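Local coordinates for protein carboxylic ester hydrolase (Aspergillus niger, PDB 7K4O) that probably hydrolyses ester bonds of tannins as a serine hydrolase of the tannase family, releasing acids such as gallic acid, at residues His314-Gln326 against Asp540-Pro552. Sequence-based numbering, arbitrary orientation.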
loop_
_atom_site.group_PDB
_atom_site.type_symbol
_atom_site.label_atom_id
_atom_site.label_comp_id
_atom_site.label_asym_id
_atom_site.label_seq_id
_atom_site.Cartn_x
_atom_site.Cartn_y
_atom_site.Cartn_z
ATOM N N HIS A 314 -14.898 -18.028 3.964
ATOM C CA HIS A 314 -15.837 -18.470 5.023
ATOM C C HIS A 314 -15.345 -19.841 5.512
ATOM O O HIS A 314 -14.683 -20.527 4.747
ATOM C CB HIS A 314 -17.284 -18.556 4.511
ATOM C CG HIS A 314 -17.928 -17.243 4.211
ATOM N ND1 HIS A 314 -17.479 -16.444 3.179
ATOM C CD2 HIS A 314 -18.979 -16.610 4.772
ATOM C CE1 HIS A 314 -18.257 -15.370 3.118
ATOM N NE2 HIS A 314 -19.202 -15.432 4.063
ATOM N N ASP A 315 -15.536 -20.123 6.777
ATOM C CA ASP A 315 -15.025 -21.373 7.374
ATOM C C ASP A 315 -16.051 -22.493 7.079
ATOM O O ASP A 315 -17.074 -22.237 6.402
ATOM C CB ASP A 315 -14.759 -21.194 8.864
ATOM C CG ASP A 315 -15.962 -20.983 9.741
ATOM O OD1 ASP A 315 -17.139 -21.211 9.271
ATOM O OD2 ASP A 315 -15.760 -20.569 10.904
ATOM N N SER A 316 -15.739 -23.696 7.566
ATOM C CA SER A 316 -16.499 -24.950 7.293
ATOM C C SER A 316 -17.915 -24.800 7.855
ATOM O O SER A 316 -18.817 -25.554 7.432
ATOM C CB SER A 316 -15.760 -26.165 7.870
ATOM O OG SER A 316 -15.662 -26.036 9.282
ATOM N N GLN A 317 -18.160 -23.851 8.751
ATOM C CA GLN A 317 -19.529 -23.615 9.291
ATOM C C GLN A 317 -20.236 -22.425 8.619
ATOM O O GLN A 317 -21.268 -21.973 9.160
ATOM C CB GLN A 317 -19.472 -23.480 10.810
ATOM C CG GLN A 317 -18.942 -24.750 11.487
ATOM C CD GLN A 317 -19.985 -25.845 11.454
ATOM O OE1 GLN A 317 -19.791 -26.908 10.850
ATOM N NE2 GLN A 317 -21.124 -25.554 12.075
ATOM N N GLY A 318 -19.717 -21.916 7.498
ATOM C CA GLY A 318 -20.335 -20.779 6.780
ATOM C C GLY A 318 -20.103 -19.414 7.443
ATOM O O GLY A 318 -20.717 -18.431 7.001
ATOM N N ARG A 319 -19.237 -19.304 8.449
ATOM C CA ARG A 319 -18.999 -18.009 9.130
ATOM C C ARG A 319 -17.906 -17.266 8.365
ATOM O O ARG A 319 -16.929 -17.885 7.929
ATOM C CB ARG A 319 -18.594 -18.229 10.586
ATOM C CG ARG A 319 -19.683 -18.873 11.454
ATOM C CD ARG A 319 -19.120 -19.213 12.834
ATOM N NE ARG A 319 -18.070 -20.246 12.708
ATOM C CZ ARG A 319 -17.757 -21.172 13.638
ATOM N NH1 ARG A 319 -18.345 -21.190 14.823
ATOM N NH2 ARG A 319 -16.837 -22.082 13.377
ATOM N N ARG A 320 -18.070 -15.946 8.254
ATOM C CA ARG A 320 -17.120 -15.134 7.455
ATOM C C ARG A 320 -15.827 -14.902 8.248
ATOM O O ARG A 320 -15.908 -14.403 9.380
ATOM C CB ARG A 320 -17.721 -13.783 7.084
ATOM C CG ARG A 320 -16.784 -13.004 6.157
ATOM C CD ARG A 320 -17.361 -11.679 5.713
ATOM N NE ARG A 320 -18.298 -11.776 4.607
ATOM C CZ ARG A 320 -17.987 -11.787 3.333
ATOM N NH1 ARG A 320 -16.727 -11.816 2.930
ATOM N NH2 ARG A 320 -18.981 -11.805 2.436
ATOM N N VAL A 321 -14.719 -15.201 7.612
ATOM C CA VAL A 321 -13.357 -14.973 8.166
ATOM C C VAL A 321 -12.775 -13.660 7.625
ATOM O O VAL A 321 -12.145 -12.931 8.428
ATOM C CB VAL A 321 -12.428 -16.140 7.840
ATOM C CG1 VAL A 321 -11.131 -15.982 8.612
ATOM C CG2 VAL A 321 -13.090 -17.500 8.135
ATOM N N TYR A 322 -12.904 -13.411 6.334
ATOM C CA TYR A 322 -12.353 -12.173 5.742
ATOM C C TYR A 322 -13.194 -11.827 4.510
ATOM O O TYR A 322 -14.255 -12.412 4.288
ATOM C CB TYR A 322 -10.847 -12.328 5.492
ATOM C CG TYR A 322 -10.065 -11.012 5.453
ATOM C CD1 TYR A 322 -10.287 -10.044 6.409
ATOM C CD2 TYR A 322 -9.149 -10.749 4.446
ATOM C CE1 TYR A 322 -9.623 -8.816 6.357
ATOM C CE2 TYR A 322 -8.422 -9.554 4.425
ATOM C CZ TYR A 322 -8.666 -8.603 5.395
ATOM O OH TYR A 322 -7.996 -7.390 5.307
ATOM N N PHE A 323 -12.694 -10.913 3.708
ATOM C CA PHE A 323 -13.306 -10.436 2.446
ATOM C C PHE A 323 -12.233 -10.458 1.409
ATOM O O PHE A 323 -11.035 -10.612 1.693
ATOM C CB PHE A 323 -14.001 -9.087 2.642
ATOM C CG PHE A 323 -13.221 -8.125 3.512
ATOM C CD1 PHE A 323 -12.100 -7.517 3.001
ATOM C CD2 PHE A 323 -13.590 -7.887 4.811
ATOM C CE1 PHE A 323 -11.329 -6.704 3.812
ATOM C CE2 PHE A 323 -12.861 -7.015 5.601
ATOM C CZ PHE A 323 -11.727 -6.453 5.092
ATOM N N SER A 324 -12.676 -10.361 0.175
ATOM C CA SER A 324 -11.793 -10.479 -0.983
ATOM C C SER A 324 -11.857 -9.188 -1.805
ATOM O O SER A 324 -12.511 -8.205 -1.378
ATOM C CB SER A 324 -12.163 -11.706 -1.805
ATOM O OG SER A 324 -11.170 -11.992 -2.758
ATOM N N TYR A 325 -11.151 -9.223 -2.910
ATOM C CA TYR A 325 -11.045 -8.096 -3.867
ATOM C C TYR A 325 -12.428 -7.754 -4.397
ATOM O O TYR A 325 -13.339 -8.625 -4.479
ATOM C CB TYR A 325 -10.090 -8.449 -4.992
ATOM C CG TYR A 325 -8.833 -9.098 -4.505
ATOM C CD1 TYR A 325 -7.833 -8.363 -3.874
ATOM C CD2 TYR A 325 -8.639 -10.457 -4.601
ATOM C CE1 TYR A 325 -6.692 -8.962 -3.379
ATOM C CE2 TYR A 325 -7.509 -11.070 -4.094
ATOM C CZ TYR A 325 -6.510 -10.321 -3.498
ATOM O OH TYR A 325 -5.377 -10.949 -3.060
ATOM N N GLN A 326 -12.601 -6.490 -4.736
ATOM C CA GLN A 326 -13.875 -5.995 -5.305
ATOM C C GLN A 326 -14.125 -6.637 -6.672
ATOM O O GLN A 326 -13.208 -7.016 -7.387
ATOM C CB GLN A 326 -13.824 -4.482 -5.491
ATOM C CG GLN A 326 -13.872 -3.687 -4.189
ATOM C CD GLN A 326 -15.093 -3.952 -3.361
ATOM O OE1 GLN A 326 -15.080 -4.753 -2.413
ATOM N NE2 GLN A 326 -16.195 -3.276 -3.697
ATOM N N ASP A 540 -23.075 0.191 3.357
ATOM C CA ASP A 540 -23.232 -1.103 4.080
ATOM C C ASP A 540 -22.513 -2.206 3.323
ATOM O O ASP A 540 -22.054 -3.158 3.984
ATOM C CB ASP A 540 -24.699 -1.467 4.286
ATOM C CG ASP A 540 -25.456 -0.589 5.252
ATOM O OD1 ASP A 540 -24.845 0.258 5.956
ATOM O OD2 ASP A 540 -26.712 -0.691 5.237
ATOM N N SER A 541 -22.405 -2.140 1.996
ATOM C CA SER A 541 -21.762 -3.199 1.178
ATOM C C SER A 541 -20.257 -3.288 1.476
ATOM O O SER A 541 -19.668 -4.303 1.145
ATOM C CB SER A 541 -21.971 -3.050 -0.274
ATOM O OG SER A 541 -21.221 -1.972 -0.840
ATOM N N TRP A 542 -19.677 -2.227 2.052
ATOM C CA TRP A 542 -18.220 -2.176 2.339
ATOM C C TRP A 542 -17.934 -2.662 3.755
ATOM O O TRP A 542 -16.741 -2.591 4.162
ATOM C CB TRP A 542 -17.689 -0.738 2.201
ATOM C CG TRP A 542 -17.603 -0.200 0.817
ATOM C CD1 TRP A 542 -18.512 0.610 0.198
ATOM C CD2 TRP A 542 -16.514 -0.351 -0.104
ATOM N NE1 TRP A 542 -18.094 0.908 -1.060
ATOM C CE2 TRP A 542 -16.850 0.364 -1.273
ATOM C CE3 TRP A 542 -15.328 -1.076 -0.079
ATOM C CZ2 TRP A 542 -16.024 0.381 -2.386
ATOM C CZ3 TRP A 542 -14.496 -1.049 -1.170
ATOM C CH2 TRP A 542 -14.837 -0.322 -2.317
ATOM N N HIS A 543 -18.957 -2.998 4.522
ATOM C CA HIS A 543 -18.797 -3.338 5.951
ATOM C C HIS A 543 -19.028 -4.832 6.111
ATOM O O HIS A 543 -20.063 -5.327 5.619
ATOM C CB HIS A 543 -19.748 -2.564 6.821
ATOM C CG HIS A 543 -19.473 -1.094 6.862
ATOM N ND1 HIS A 543 -20.423 -0.189 7.305
ATOM C CD2 HIS A 543 -18.359 -0.377 6.565
ATOM C CE1 HIS A 543 -19.901 1.033 7.273
ATOM N NE2 HIS A 543 -18.637 0.951 6.813
ATOM N N TYR A 544 -18.140 -5.503 6.817
ATOM C CA TYR A 544 -18.187 -6.975 6.962
ATOM C C TYR A 544 -18.180 -7.369 8.430
ATOM O O TYR A 544 -17.464 -6.835 9.253
ATOM C CB TYR A 544 -17.077 -7.645 6.174
ATOM C CG TYR A 544 -17.228 -7.419 4.697
ATOM C CD1 TYR A 544 -18.039 -8.237 3.946
ATOM C CD2 TYR A 544 -16.638 -6.325 4.066
ATOM C CE1 TYR A 544 -18.224 -8.036 2.590
ATOM C CE2 TYR A 544 -16.810 -6.104 2.708
ATOM C CZ TYR A 544 -17.633 -6.952 1.970
ATOM O OH TYR A 544 -17.812 -6.748 0.639
ATOM N N ASP A 545 -19.031 -8.356 8.739
ATOM C CA ASP A 545 -19.092 -8.979 10.065
ATOM C C ASP A 545 -18.238 -10.248 10.020
ATOM O O ASP A 545 -18.641 -11.258 9.357
ATOM C CB ASP A 545 -20.536 -9.284 10.450
ATOM C CG ASP A 545 -20.646 -10.028 11.768
ATOM O OD1 ASP A 545 -19.673 -10.075 12.534
ATOM O OD2 ASP A 545 -21.721 -10.577 12.002
ATOM N N LEU A 546 -17.051 -10.221 10.628
ATOM C CA LEU A 546 -16.143 -11.392 10.580
ATOM C C LEU A 546 -16.516 -12.325 11.735
ATOM O O LEU A 546 -15.766 -12.451 12.732
ATOM C CB LEU A 546 -14.681 -10.917 10.662
ATOM C CG LEU A 546 -14.310 -9.884 9.587
ATOM C CD1 LEU A 546 -12.812 -9.636 9.571
ATOM C CD2 LEU A 546 -14.725 -10.341 8.204
ATOM N N ASP A 547 -17.699 -12.931 11.637
ATOM C CA ASP A 547 -18.250 -13.702 12.774
ATOM C C ASP A 547 -17.543 -15.056 12.962
ATOM O O ASP A 547 -17.792 -15.673 13.999
ATOM C CB ASP A 547 -19.759 -13.878 12.576
ATOM C CG ASP A 547 -20.125 -14.708 11.367
ATOM O OD1 ASP A 547 -19.577 -14.506 10.277
ATOM O OD2 ASP A 547 -21.033 -15.547 11.516
ATOM N N ALA A 548 -16.641 -15.482 12.091
ATOM C CA ALA A 548 -15.776 -16.654 12.327
ATOM C C ALA A 548 -14.696 -16.363 13.381
ATOM O O ALA A 548 -14.053 -17.314 13.854
ATOM C CB ALA A 548 -15.148 -17.123 11.061
ATOM N N VAL A 549 -14.401 -15.096 13.627
ATOM C CA VAL A 549 -13.228 -14.699 14.434
ATOM C C VAL A 549 -13.703 -14.140 15.755
ATOM O O VAL A 549 -14.397 -13.127 15.784
ATOM C CB VAL A 549 -12.339 -13.701 13.680
ATOM C CG1 VAL A 549 -11.165 -13.328 14.591
ATOM C CG2 VAL A 549 -11.867 -14.275 12.367
ATOM N N PRO A 550 -13.451 -14.804 16.921
ATOM C CA PRO A 550 -13.978 -14.286 18.187
ATOM C C PRO A 550 -13.402 -12.901 18.570
ATOM O O PRO A 550 -14.081 -12.124 19.142
ATOM C CB PRO A 550 -13.627 -15.388 19.188
ATOM C CG PRO A 550 -13.523 -16.621 18.357
ATOM C CD PRO A 550 -12.923 -16.189 17.035
ATOM N N MET A 551 -12.141 -12.682 18.245
ATOM C CA MET A 551 -11.458 -11.397 18.576
ATOM C C MET A 551 -12.011 -10.335 17.624
ATOM O O MET A 551 -12.189 -10.598 16.434
ATOM C CB MET A 551 -9.958 -11.506 18.322
ATOM C CG MET A 551 -9.177 -12.416 19.269
ATOM S SD MET A 551 -9.259 -11.866 20.950
ATOM C CE MET A 551 -8.148 -10.434 20.987
ATOM N N PRO A 552 -12.062 -9.056 18.048
ATOM C CA PRO A 552 -12.222 -7.949 17.113
ATOM C C PRO A 552 -11.033 -7.951 16.155
ATOM O O PRO A 552 -9.869 -8.098 16.504
ATOM C CB PRO A 552 -12.215 -6.676 17.993
ATOM C CG PRO A 552 -12.492 -7.181 19.395
ATOM C CD PRO A 552 -11.900 -8.579 19.436
HETATM O O HOH W 1 -18.507 -2.548 -1.565
HETATM O O HOH W 2 -16.890 -4.492 -0.221
#
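Arg-320 and Tyr-544 meet without stacking: CD1, at the rim of the Tyr-544 ring, sits over the centre of one guanidinium face, 3.6 Å from Arg-320 CZ, with the planes inclined by 56°. His-314 CE1 covers the opposite face and Arg-320 NH1 donates to Tyr-322 O, which together restrain the guanidinium's rotation. Phe-323 CB lies over one face of the Tyr-544 ring in a CH-pi contact almost along the normal. CG of Phe-323 stands between its backbone N and carbonyl carbon (chi1 41°), which brings CD2 to 3.5 Å from Tyr-544 CD2. At the other end Ala-548 N donates to Arg-320 O (3.0 Å), joining the backbones, while the Asp-547 carboxylate accepts from Arg-320 N at OD1 (2.9 Å), on its syn side but out of its plane. Between these regions Leu-546 places CD2 3.9 Å from Arg-320 CD and CD1 at the edge of the Tyr-322 ring. Ala-548 CB packs on Val-321 CG2, Arg-319 CB and Asp-315 OD2; a salt bridge from Arg-319 NE and NH2 to that OD2 holds the last two together. Farther along, the Gln-326 amide lies nearly parallel to the Trp-542 ring, and one water links Gln-326 OE1, Ser-541 O and Tyr-544 OH. In the second shell, Lys-380 pairs with Asp-315, while Thr-266 and Asp-267 engage Gln-326 and Trp-542. This loop-to-C-terminal-tail junction lies against helices 376-390 and 425-438 of the alpha/beta-hydrolase fold of this tannase-family enzyme.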